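Local coordinates for protein Methylcobalamin\: coenzyme M methyltransferase (Methanosarcina mazei, PDB 4AY7) that transfers methyl groups from a methylated corrinoid to coenzyme M, as a zinc-dependent methyltransferase of methanogenesis with a TIM-barrel fold, at residues A[17-22]-A[318-323]; A[280-283]-A[287-290]; A[73-78]-A[334-339]; A[273-278]-A[311-316]; A[34-39]-A[242-247]. One frame throughout, in Å; residues are numbered along the deposited sequence.

Contact 1: residues A[17-22]-A[318-323]; sequences TRLLAA and IDVLAP. With MG (magnesium ion), chain D.
Ala22 and Asp319 share a water molecule at the edge of a magnesium site, although the rest of this buried contact is made by methyl groups. The water donates to Ala22 O over an unusually short distance whose exact length is doubtful, and also reaches Asp319 OD1, but at 3.3 Å that second bond is weak. The same carboxylate oxygen, Asp319 OD1, binds the magnesium ion at 2.2 Å, and two further waters occupy other positions round the metal. Asp319 OD2 turns to different partners: a salt bridge with Lys279 and a hydrogen bond from the backbone N of Leu288. Each carboxylate oxygen is thus engaged separately, which fixes the rotation of the group.

Beside this polar edge, Val320 supplies the hydrophobic part. Its CB is directed at helix 15-24. With CG1 anti to the backbone N (chi1 170°), the other branch faces the helix: Val320 CG2 lies 3.7 Å from Leu19 CD1 and 4.0 Å from Ala22 CB. Leu19 crosses Val320 at about a right angle and touches through the end of one branch only. Ala22 CB also lies 3.7 Å from the carbonyl oxygen Asp319 O. Leu19 touches Pro149 just before strand 150-155 and Leu20 touches Val242, so helix 15-24 closes the N-terminal end of the TIM barrel, where strand 320-323 begins.

The chemistry implies a division of labour: methyl contacts seat the helix against the start of the strand, while the carboxylate, shared between magnesium and Lys279, probably has its negative charge well balanced.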
# COMPACT_ATOMS: atom_id res chain seq x y z
N THR A 17 18.65 -4.15 -0.39
CA THR A 17 18.88 -5.50 -1.01
C THR A 17 18.15 -6.59 -0.24
O THR A 17 17.62 -7.53 -0.85
CB THR A 17 20.34 -5.89 -1.24
OG1 THR A 17 21.01 -5.92 -0.01
CG2 THR A 17 21.12 -5.04 -2.26
N ARG A 18 18.07 -6.45 1.08
CA ARG A 18 17.35 -7.43 1.91
C ARG A 18 15.87 -7.37 1.59
O ARG A 18 15.21 -8.42 1.52
CB ARG A 18 17.56 -7.18 3.38
CG ARG A 18 16.90 -8.18 4.30
CD ARG A 18 17.12 -7.89 5.76
NE ARG A 18 18.55 -7.99 6.14
CZ ARG A 18 19.33 -6.99 6.53
NH1 ARG A 18 18.89 -5.76 6.60
NH2 ARG A 18 20.59 -7.22 6.86
N LEU A 19 15.31 -6.15 1.51
CA LEU A 19 13.86 -6.05 1.26
C LEU A 19 13.48 -6.71 -0.05
O LEU A 19 12.50 -7.44 -0.15
CB LEU A 19 13.29 -4.60 1.35
CG LEU A 19 11.77 -4.44 1.16
CD1 LEU A 19 10.99 -5.33 2.14
CD2 LEU A 19 11.34 -2.95 1.20
N LEU A 20 14.22 -6.38 -1.09
CA LEU A 20 13.95 -6.88 -2.42
C LEU A 20 14.15 -8.43 -2.47
O LEU A 20 13.33 -9.18 -3.01
CB LEU A 20 14.89 -6.14 -3.42
CG LEU A 20 14.54 -4.68 -3.67
CD1 LEU A 20 15.62 -4.11 -4.57
CD2 LEU A 20 13.18 -4.47 -4.29
N ALA A 21 15.21 -8.89 -1.87
CA ALA A 21 15.46 -10.37 -1.75
C ALA A 21 14.30 -11.05 -1.02
O ALA A 21 13.70 -12.07 -1.51
CB ALA A 21 16.80 -10.64 -1.07
N ALA A 22 13.91 -10.48 0.10
CA ALA A 22 12.76 -11.03 0.84
C ALA A 22 11.48 -11.17 0.09
O ALA A 22 10.79 -12.18 0.19
CB ALA A 22 12.55 -10.26 2.16
N ILE A 318 6.35 -15.36 8.13
CA ILE A 318 6.20 -14.10 7.42
C ILE A 318 7.49 -13.71 6.74
O ILE A 318 8.58 -13.98 7.25
CB ILE A 318 5.74 -13.00 8.41
CG1 ILE A 318 4.90 -11.99 7.67
CG2 ILE A 318 6.93 -12.32 9.16
CD1 ILE A 318 3.47 -12.46 7.37
N ASP A 319 7.39 -13.17 5.53
CA ASP A 319 8.53 -12.82 4.75
C ASP A 319 9.08 -11.45 5.02
O ASP A 319 10.29 -11.20 4.88
CB ASP A 319 8.22 -13.05 3.29
CG ASP A 319 7.82 -14.48 3.03
OD1 ASP A 319 8.71 -15.33 3.18
OD2 ASP A 319 6.64 -14.81 2.78
N VAL A 320 8.18 -10.53 5.29
CA VAL A 320 8.47 -9.15 5.65
C VAL A 320 7.55 -8.79 6.84
O VAL A 320 6.31 -8.87 6.71
CB VAL A 320 8.22 -8.14 4.53
CG1 VAL A 320 8.31 -6.71 5.08
CG2 VAL A 320 9.20 -8.37 3.32
N LEU A 321 8.16 -8.50 7.97
CA LEU A 321 7.35 -8.21 9.19
C LEU A 321 6.85 -6.78 9.07
O LEU A 321 7.65 -5.83 8.82
CB LEU A 321 8.16 -8.36 10.44
CG LEU A 321 7.54 -8.02 11.80
CD1 LEU A 321 6.34 -8.93 11.98
CD2 LEU A 321 8.49 -8.05 13.00
N ALA A 322 5.55 -6.61 9.24
CA ALA A 322 4.92 -5.29 8.99
C ALA A 322 3.55 -5.19 9.64
O ALA A 322 2.96 -6.21 9.95
CB ALA A 322 4.81 -5.02 7.47
N PRO A 323 2.99 -3.94 9.76
CA PRO A 323 1.60 -3.77 10.17
C PRO A 323 0.67 -4.48 9.16
O PRO A 323 0.95 -4.51 7.96
CB PRO A 323 1.41 -2.25 10.13
CG PRO A 323 2.81 -1.71 10.32
CD PRO A 323 3.67 -2.65 9.57
MG MG D . 10.02 -17.06 3.46
O HOH W 1 11.44 -13.92 1.93
O HOH W 2 11.68 -16.01 3.96
O HOH W 3 9.41 -17.88 5.28

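Contact 2: residues A[280-283]-A[287-290]; sequences EVIG and RLVG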
# COMPACT_ATOMS: atom_id res chain seq x y z
N GLU A 280 0.51 -21.31 3.93
CA GLU A 280 0.03 -22.59 3.41
C GLU A 280 -0.83 -22.40 2.16
O GLU A 280 -0.71 -23.16 1.20
CB GLU A 280 -0.77 -23.41 4.43
CG GLU A 280 0.08 -24.11 5.53
CD GLU A 280 -0.78 -24.96 6.51
OE1 GLU A 280 -1.91 -25.38 6.09
OE2 GLU A 280 -0.35 -25.20 7.70
N VAL A 281 -1.68 -21.36 2.20
CA VAL A 281 -2.58 -21.06 1.06
C VAL A 281 -1.77 -20.60 -0.16
O VAL A 281 -1.97 -21.10 -1.26
CB VAL A 281 -3.65 -20.04 1.43
CG1 VAL A 281 -4.45 -19.61 0.19
CG2 VAL A 281 -4.56 -20.57 2.51
N ILE A 282 -0.83 -19.71 0.03
CA ILE A 282 -0.15 -19.14 -1.08
C ILE A 282 1.02 -19.92 -1.59
O ILE A 282 1.37 -19.77 -2.76
CB ILE A 282 0.23 -17.63 -0.82
CG1 ILE A 282 1.46 -17.51 0.09
CG2 ILE A 282 -0.99 -16.87 -0.29
CD1 ILE A 282 1.83 -16.08 0.47
N GLY A 283 1.64 -20.79 -0.76
CA GLY A 283 2.56 -21.79 -1.29
C GLY A 283 3.80 -21.09 -1.77
O GLY A 283 4.41 -20.32 -1.02
N ARG A 287 5.12 -14.08 -1.70
CA ARG A 287 5.56 -13.95 -0.33
C ARG A 287 4.55 -13.20 0.48
O ARG A 287 3.67 -12.51 -0.07
CB ARG A 287 6.91 -13.26 -0.28
CG ARG A 287 8.12 -14.17 -0.29
CD ARG A 287 8.14 -15.07 -1.52
NE ARG A 287 8.12 -14.36 -2.78
CZ ARG A 287 7.71 -14.83 -3.95
NH1 ARG A 287 7.36 -16.09 -4.11
NH2 ARG A 287 7.71 -14.06 -5.03
N LEU A 288 4.65 -13.29 1.80
CA LEU A 288 3.64 -12.71 2.70
C LEU A 288 4.22 -11.60 3.58
O LEU A 288 5.30 -11.72 4.17
CB LEU A 288 2.96 -13.78 3.54
CG LEU A 288 1.63 -13.45 4.22
CD1 LEU A 288 0.54 -13.14 3.21
CD2 LEU A 288 1.19 -14.55 5.21
N VAL A 289 3.54 -10.46 3.55
CA VAL A 289 3.96 -9.27 4.25
C VAL A 289 2.89 -8.97 5.29
O VAL A 289 1.71 -8.97 5.00
CB VAL A 289 4.09 -8.07 3.32
CG1 VAL A 289 4.51 -6.83 4.13
CG2 VAL A 289 5.04 -8.38 2.11
N GLY A 290 3.32 -8.70 6.51
CA GLY A 290 2.35 -8.41 7.60
C GLY A 290 2.84 -8.91 8.93
O GLY A 290 4.03 -9.04 9.09
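In the beta-alpha-beta unit formed by strand 265-267, helix 275-282 and strand 287-292, Ile282 at the end of the helix reaches back to Leu288 near the start of the second strand. One atom does the touching. Ile282 CD1 lies 4.0 Å from Leu288 CB and equally far, 4.0 Å, from the backbone carbon Arg287 C, so the methyl rests partly on the side chain and partly on the main chain. The nearest CA atoms, those of Ile282 and Arg287, are 7.8 Å apart, a gap the isoleucine spans by extension: CG1 sits between the backbone N and the carbonyl carbon (chi1 78°), and the chain then runs straight out to CD1 (chi2 -176°). The Ile282 and Leu288 side chains cross at about a right angle.

Such helix-on-strand packing is what a TIM barrel repeats round its circumference, the helix lying outside the parallel sheet. Ile282 also touches Leu255 and Ala259 of helix 252-259, and so fills the angle between two outer helices and the strand. Just beyond it, Gly283 takes a positive phi of 70° and the chain leaves the helix. Leu288 CB points at the helix, and further along the same side chain CD2 packs on the backbone of Ala275. Arg287, whose CB points away from the helix, is held elsewhere, its NE hydrogen-bonded to Leu23 O.

Contact 3: residues A[73-78]-A[334-339]; sequences SGLEAV and ENVKAL
Val336 CG1 is the knuckle on which Ser73 and Leu75 both rest: it lies 3.7 Å from Ser73 CB and 3.8 Å from Leu75 CG. That branch stands anti to the backbone N of Val336 (chi1 180°), which sends it off the helix toward the loop. Leu75 crosses the valine at about a right angle and meets it at the fork of its chain. Ser73 OG is tucked between its own backbone N and carbonyl carbon (chi1 63°), a position from which it accepts a hydrogen bond from Leu75 N at 3.2 Å, nearly straight (173°), an ST turn; OG is also hydrogen-bonded to Asn69 OD1. The turn leads from helix 59-71 into strand 78-80 of the TIM-barrel wall, and helix 333-346 packs on it near the seam where the N- and C-terminal parts of the barrel meet. An alanine in place of Ser73 keeps the CB contact with Val336, but the turn would probably be left slacker, with Leu75 N and Asn69 OD1 each missing a partner. Lys337 lays its aliphatic part over the backbone, CG 3.5 Å from Ser73 O, before bending at chi3.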
# COMPACT_ATOMS: atom_id res chain seq x y z
N SER A 73 11.76 5.48 14.12
CA SER A 73 11.08 4.23 14.46
C SER A 73 11.94 2.98 14.24
O SER A 73 11.70 1.97 14.88
CB SER A 73 9.82 4.05 13.65
OG SER A 73 10.17 3.95 12.26
N GLY A 74 12.87 3.06 13.30
CA GLY A 74 13.70 2.01 12.90
C GLY A 74 13.06 1.10 11.84
O GLY A 74 13.67 0.07 11.49
N LEU A 75 11.91 1.46 11.28
CA LEU A 75 11.34 0.72 10.13
C LEU A 75 12.36 0.83 9.01
O LEU A 75 12.99 1.89 8.82
CB LEU A 75 10.00 1.22 9.71
CG LEU A 75 8.87 1.08 10.73
CD1 LEU A 75 7.65 1.73 10.12
CD2 LEU A 75 8.66 -0.40 11.12
N GLU A 76 12.54 -0.29 8.33
CA GLU A 76 13.64 -0.45 7.39
C GLU A 76 13.26 -0.12 5.98
O GLU A 76 13.81 -0.68 5.06
CB GLU A 76 14.18 -1.87 7.55
CG GLU A 76 14.81 -2.03 8.93
CD GLU A 76 15.31 -3.45 9.26
OE1 GLU A 76 14.83 -4.47 8.71
OE2 GLU A 76 16.27 -3.51 10.08
N ALA A 77 12.39 0.88 5.80
CA ALA A 77 12.04 1.40 4.46
C ALA A 77 11.42 2.76 4.69
O ALA A 77 11.08 3.10 5.82
CB ALA A 77 11.04 0.51 3.76
N VAL A 78 11.32 3.56 3.65
CA VAL A 78 10.58 4.84 3.75
C VAL A 78 9.41 4.70 2.83
O VAL A 78 9.63 4.43 1.63
CB VAL A 78 11.41 6.04 3.32
CG1 VAL A 78 10.59 7.36 3.44
CG2 VAL A 78 12.67 6.16 4.19
N GLU A 334 6.47 4.49 20.26
CA GLU A 334 7.08 3.37 20.94
C GLU A 334 6.41 2.06 20.45
O GLU A 334 6.99 0.99 20.53
CB GLU A 334 6.95 3.51 22.47
CG GLU A 334 5.50 3.59 22.96
CD GLU A 334 5.28 3.26 24.44
OE1 GLU A 334 6.14 3.61 25.28
OE2 GLU A 334 4.23 2.61 24.74
N ASN A 335 5.17 2.12 20.03
CA ASN A 335 4.46 0.92 19.57
C ASN A 335 5.00 0.50 18.19
O ASN A 335 5.21 -0.69 17.94
CB ASN A 335 2.94 1.14 19.54
CG ASN A 335 2.35 1.19 20.93
OD1 ASN A 335 3.11 1.25 21.89
ND2 ASN A 335 1.03 1.15 21.05
N VAL A 336 5.34 1.46 17.36
CA VAL A 336 6.01 1.12 16.06
C VAL A 336 7.41 0.52 16.29
O VAL A 336 7.82 -0.52 15.68
CB VAL A 336 6.16 2.36 15.15
CG1 VAL A 336 6.86 1.91 13.84
CG2 VAL A 336 4.81 3.04 14.88
N LYS A 337 8.13 1.10 17.24
CA LYS A 337 9.45 0.63 17.60
C LYS A 337 9.45 -0.80 18.19
O LYS A 337 10.44 -1.52 18.11
CB LYS A 337 10.11 1.56 18.62
CG LYS A 337 10.49 2.90 18.04
CD LYS A 337 11.20 3.79 19.02
CE LYS A 337 12.64 3.36 19.12
NZ LYS A 337 13.22 4.36 20.05
N ALA A 338 8.33 -1.18 18.80
CA ALA A 338 8.15 -2.51 19.36
C ALA A 338 8.15 -3.52 18.24
O ALA A 338 8.59 -4.62 18.46
CB ALA A 338 6.87 -2.61 20.18
N LEU A 339 7.70 -3.20 17.04
CA LEU A 339 7.88 -4.14 15.91
C LEU A 339 9.30 -4.52 15.57
O LEU A 339 9.64 -5.69 15.33
CB LEU A 339 7.29 -3.57 14.60
CG LEU A 339 5.82 -3.74 14.30
CD1 LEU A 339 5.47 -3.15 12.90
CD2 LEU A 339 5.40 -5.19 14.50

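Contact 4: residues A[273-278]-A[311-316]; sequences GSAKKG and KEALEG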
# COMPACT_ATOMS: atom_id res chain seq x y z
N GLY A 273 -6.23 -14.75 9.80
CA GLY A 273 -5.68 -15.89 10.48
C GLY A 273 -4.20 -15.70 10.57
O GLY A 273 -3.70 -14.59 10.41
N SER A 274 -3.51 -16.80 10.89
CA SER A 274 -2.11 -16.75 11.18
C SER A 274 -1.26 -16.60 9.93
O SER A 274 -1.66 -16.95 8.83
CB SER A 274 -1.72 -18.05 11.85
OG SER A 274 -1.82 -19.15 10.93
N ALA A 275 -0.07 -16.07 10.10
CA ALA A 275 0.85 -16.06 8.99
C ALA A 275 1.09 -17.53 8.45
O ALA A 275 1.15 -17.77 7.22
CB ALA A 275 2.17 -15.42 9.43
N LYS A 276 1.20 -18.49 9.36
CA LYS A 276 1.42 -19.87 9.00
C LYS A 276 0.30 -20.35 8.05
O LYS A 276 0.60 -20.97 7.01
CB LYS A 276 1.51 -20.71 10.26
CG LYS A 276 1.76 -22.21 9.99
CD LYS A 276 1.39 -23.03 11.23
CE LYS A 276 1.04 -24.49 10.89
NZ LYS A 276 -0.44 -24.78 10.95
N LYS A 277 -0.93 -19.94 8.33
CA LYS A 277 -2.03 -20.39 7.56
C LYS A 277 -1.96 -19.70 6.18
O LYS A 277 -2.10 -20.36 5.08
CB LYS A 277 -3.34 -20.11 8.27
CG LYS A 277 -4.55 -20.42 7.40
CD LYS A 277 -5.86 -19.96 8.04
CE LYS A 277 -6.99 -20.94 7.60
NZ LYS A 277 -8.39 -20.43 7.65
N GLY A 278 -1.74 -18.39 6.19
CA GLY A 278 -1.59 -17.67 4.94
C GLY A 278 -0.51 -18.27 4.03
O GLY A 278 -0.70 -18.38 2.79
N LYS A 311 6.43 -11.81 17.06
CA LYS A 311 7.13 -13.07 17.22
C LYS A 311 6.36 -14.24 16.59
O LYS A 311 6.93 -15.04 15.86
CB LYS A 311 7.36 -13.36 18.71
CG LYS A 311 8.23 -14.57 19.02
CD LYS A 311 8.41 -14.78 20.55
CE LYS A 311 9.26 -16.00 20.91
NZ LYS A 311 9.73 -16.02 22.37
N GLU A 312 5.08 -14.32 16.89
CA GLU A 312 4.22 -15.28 16.24
C GLU A 312 4.24 -15.24 14.67
O GLU A 312 4.32 -16.29 14.05
CB GLU A 312 2.79 -15.18 16.76
CG GLU A 312 1.96 -16.33 16.28
CD GLU A 312 0.72 -16.61 17.12
OE1 GLU A 312 0.61 -16.10 18.29
OE2 GLU A 312 -0.13 -17.40 16.57
N ALA A 313 4.12 -14.08 14.04
CA ALA A 313 4.29 -13.96 12.61
C ALA A 313 5.66 -14.41 12.10
O ALA A 313 5.76 -15.17 11.10
CB ALA A 313 3.98 -12.53 12.17
N LEU A 314 6.72 -14.04 12.81
CA LEU A 314 8.04 -14.49 12.44
C LEU A 314 8.16 -16.02 12.50
O LEU A 314 8.67 -16.62 11.56
CB LEU A 314 9.13 -13.84 13.32
CG LEU A 314 9.24 -12.32 13.13
CD1 LEU A 314 10.08 -11.69 14.27
CD2 LEU A 314 9.92 -12.13 11.79
N GLU A 315 7.65 -16.61 13.58
CA GLU A 315 7.70 -18.08 13.73
C GLU A 315 6.88 -18.80 12.66
O GLU A 315 7.25 -19.91 12.21
CB GLU A 315 7.20 -18.44 15.13
CG GLU A 315 8.19 -17.97 16.17
CD GLU A 315 7.76 -18.38 17.55
OE1 GLU A 315 6.49 -18.48 17.70
OE2 GLU A 315 8.66 -18.53 18.41
N GLY A 316 5.85 -18.10 12.21
CA GLY A 316 4.88 -18.55 11.25
C GLY A 316 5.38 -18.43 9.84
O GLY A 316 4.70 -18.88 8.90
O HOH W 4 1.85 -17.80 12.16
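Lys276 meets Gly316 where two outer helices of the TIM barrel come together, the start of helix 275-282 against the end of helix 303-315. Their CA atoms are 4.3 Å apart, and Lys276 CA lies 3.4 Å from Gly316 O in a CA-H...O contact. A CB on Gly316 would point toward the other helix and be tight against Lys276 N and Ala275 CB, so the missing side chain permits the close approach. Along Lys276, CB still touches, 3.9 Å from Gly316 O and 4.1 Å from Gly316 CA. From CG, anti to the backbone N, the chain leads away: CG, CD and CE meet nothing of segment 311-316, and after a bend at chi4 NZ forms a long, weak ion pair with Glu280 OE2 of its own helix. On the inner side Ala275 CB packs 4.0 Å from Ala313 O. Ser274 is the N-cap of helix 275-282, its OG accepting Lys277 N at 2.9 Å. The amide of Lys276, also in the first turn of that helix, instead gives its hydrogen to a water 3.0 Å from Lys276 N, which donates weakly to Glu312 O.

Contact 5: residues A[34-39]-A[242-247]; sequences CSVTQT and VTVLHI. With ZN (zinc ion), chain C.
Val36 and Thr37 face Val244 and His246 across a backbone gap too wide for main-chain bonds: the nearest CA atoms are 7.9 Å apart for Val36 and Val244, and 8.1 Å for Thr37 and His246. Segment 242-247 lies on strand 242-246 of the TIM-barrel wall, whereas 34-39 is irregular: it starts beside strand 320-323, turns Val36 into the barrel and is braced by Ser35 OG, which donates to Thr37 O at 2.9 Å from above the carbonyl plane. Val36 CG2 meets Val244 CG1 at 4.2 Å, the two valines crossing at about a right angle. Thr37 CG2 sits over a face of the His246 ring in a CH-pi contact, 4.1 Å from the ring centroid and 17° off the normal, displaced toward ND1. The other branch, OG1, is hydrogen-bonded to Cys325 O. With CG anti to its backbone N (chi1 173°), His246 binds zinc through NE2 at 2.2 Å; Cys248 and Cys325 are the other protein ligands, and ND1 is hydrogen-bonded to Ser267 OG. Thr37 contacts one zinc ligand by its methyl and the backbone of another by its hydroxyl, a second-shell role that probably steadies the metal site beside Gln38, a coenzyme M-binding residue.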
# COMPACT_ATOMS: atom_id res chain seq x y z
N CYS A 34 9.41 -3.55 8.18
CA CYS A 34 9.03 -2.23 7.63
C CYS A 34 7.55 -2.16 7.41
O CYS A 34 6.84 -3.08 7.82
CB CYS A 34 9.76 -1.97 6.34
SG CYS A 34 9.21 -2.98 5.01
N SER A 35 7.07 -1.05 6.84
CA SER A 35 5.66 -0.93 6.45
C SER A 35 5.54 -0.66 4.99
O SER A 35 6.30 0.17 4.45
CB SER A 35 4.99 0.17 7.29
OG SER A 35 3.60 0.13 7.04
N VAL A 36 4.61 -1.35 4.35
CA VAL A 36 4.29 -1.15 2.97
C VAL A 36 2.98 -0.35 2.92
O VAL A 36 2.56 0.06 1.87
CB VAL A 36 4.22 -2.45 2.13
CG1 VAL A 36 5.56 -3.19 2.18
CG2 VAL A 36 3.13 -3.41 2.64
N THR A 37 2.38 -0.09 4.08
CA THR A 37 1.13 0.61 4.14
C THR A 37 1.45 1.99 4.80
O THR A 37 2.57 2.21 5.23
CB THR A 37 0.15 -0.19 5.00
OG1 THR A 37 0.78 -0.47 6.26
CG2 THR A 37 -0.19 -1.55 4.30
N GLN A 38 0.49 2.87 4.95
CA GLN A 38 0.83 4.25 5.29
C GLN A 38 1.48 4.36 6.71
O GLN A 38 1.08 3.65 7.66
CB GLN A 38 -0.40 5.18 5.10
CG GLN A 38 -1.27 5.43 6.32
CD GLN A 38 -0.70 6.51 7.24
OE1 GLN A 38 -0.06 7.45 6.74
NE2 GLN A 38 -0.83 6.34 8.58
N THR A 39 2.49 5.21 6.82
CA THR A 39 3.28 5.35 8.05
C THR A 39 3.16 6.70 8.81
O THR A 39 3.91 6.99 9.75
CB THR A 39 4.75 5.16 7.65
OG1 THR A 39 5.11 6.12 6.64
CG2 THR A 39 4.96 3.72 7.08
N VAL A 242 9.68 -4.53 -8.29
CA VAL A 242 9.00 -5.34 -7.32
C VAL A 242 7.73 -4.64 -6.86
O VAL A 242 7.67 -3.39 -6.72
CB VAL A 242 9.97 -5.70 -6.16
CG1 VAL A 242 9.20 -6.30 -4.96
CG2 VAL A 242 11.11 -6.61 -6.70
N THR A 243 6.65 -5.43 -6.83
CA THR A 243 5.35 -4.94 -6.39
C THR A 243 4.76 -5.77 -5.23
O THR A 243 5.08 -6.97 -5.06
CB THR A 243 4.34 -4.90 -7.53
OG1 THR A 243 4.19 -6.20 -8.02
CG2 THR A 243 4.76 -3.99 -8.71
N VAL A 244 3.83 -5.15 -4.52
CA VAL A 244 3.12 -5.72 -3.39
C VAL A 244 1.64 -5.34 -3.51
O VAL A 244 1.29 -4.19 -3.79
CB VAL A 244 3.71 -5.22 -2.04
CG1 VAL A 244 2.92 -5.73 -0.84
CG2 VAL A 244 5.14 -5.69 -1.84
N LEU A 245 0.76 -6.30 -3.27
CA LEU A 245 -0.67 -6.09 -3.32
C LEU A 245 -1.23 -6.21 -1.90
O LEU A 245 -1.08 -7.24 -1.24
CB LEU A 245 -1.33 -7.14 -4.20
CG LEU A 245 -2.81 -7.23 -4.15
CD1 LEU A 245 -3.34 -5.92 -4.79
CD2 LEU A 245 -3.30 -8.38 -5.00
N HIS A 246 -1.90 -5.15 -1.47
CA HIS A 246 -2.56 -5.14 -0.18
C HIS A 246 -4.05 -5.06 -0.36
O HIS A 246 -4.54 -4.06 -0.96
CB HIS A 246 -2.04 -4.00 0.63
CG HIS A 246 -2.80 -3.82 1.92
ND1 HIS A 246 -2.49 -4.47 3.02
CD2 HIS A 246 -3.95 -3.09 2.21
CE1 HIS A 246 -3.40 -4.24 3.98
NE2 HIS A 246 -4.25 -3.35 3.52
N ILE A 247 -4.81 -6.03 0.14
CA ILE A 247 -6.28 -5.96 0.01
C ILE A 247 -6.80 -6.16 1.41
O ILE A 247 -6.47 -7.17 2.06
CB ILE A 247 -6.91 -6.99 -0.95
CG1 ILE A 247 -6.49 -6.72 -2.41
CG2 ILE A 247 -8.46 -6.99 -0.91
CD1 ILE A 247 -7.07 -7.75 -3.42
ZN ZN C . -6.11 -2.86 4.66

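All five contacts lie within one TIM barrel. Contact 5 lies about 4 Å from the chain centre, contact 4 about 20 Å out. Contacts 1, 2 and 5 reach the same parallel sheet; strands 320-323 and 287-292 are neighbours, joined by a probable hydrogen bond from Ala322 N to Gly290 O, 2.9 Å. Contacts 2 and 4 share helix 275-282, with centres about 9 Å apart. Contact 2 falls within the span of contact 4, and both within that of contact 1; contact 3 alternates with contacts 1 and 5 along the chain. N- and C-terminal parts meet in contacts 1 and 3, consistent with barrel closure; contact 5 holds a zinc ligand, and magnesium sits by contact 1.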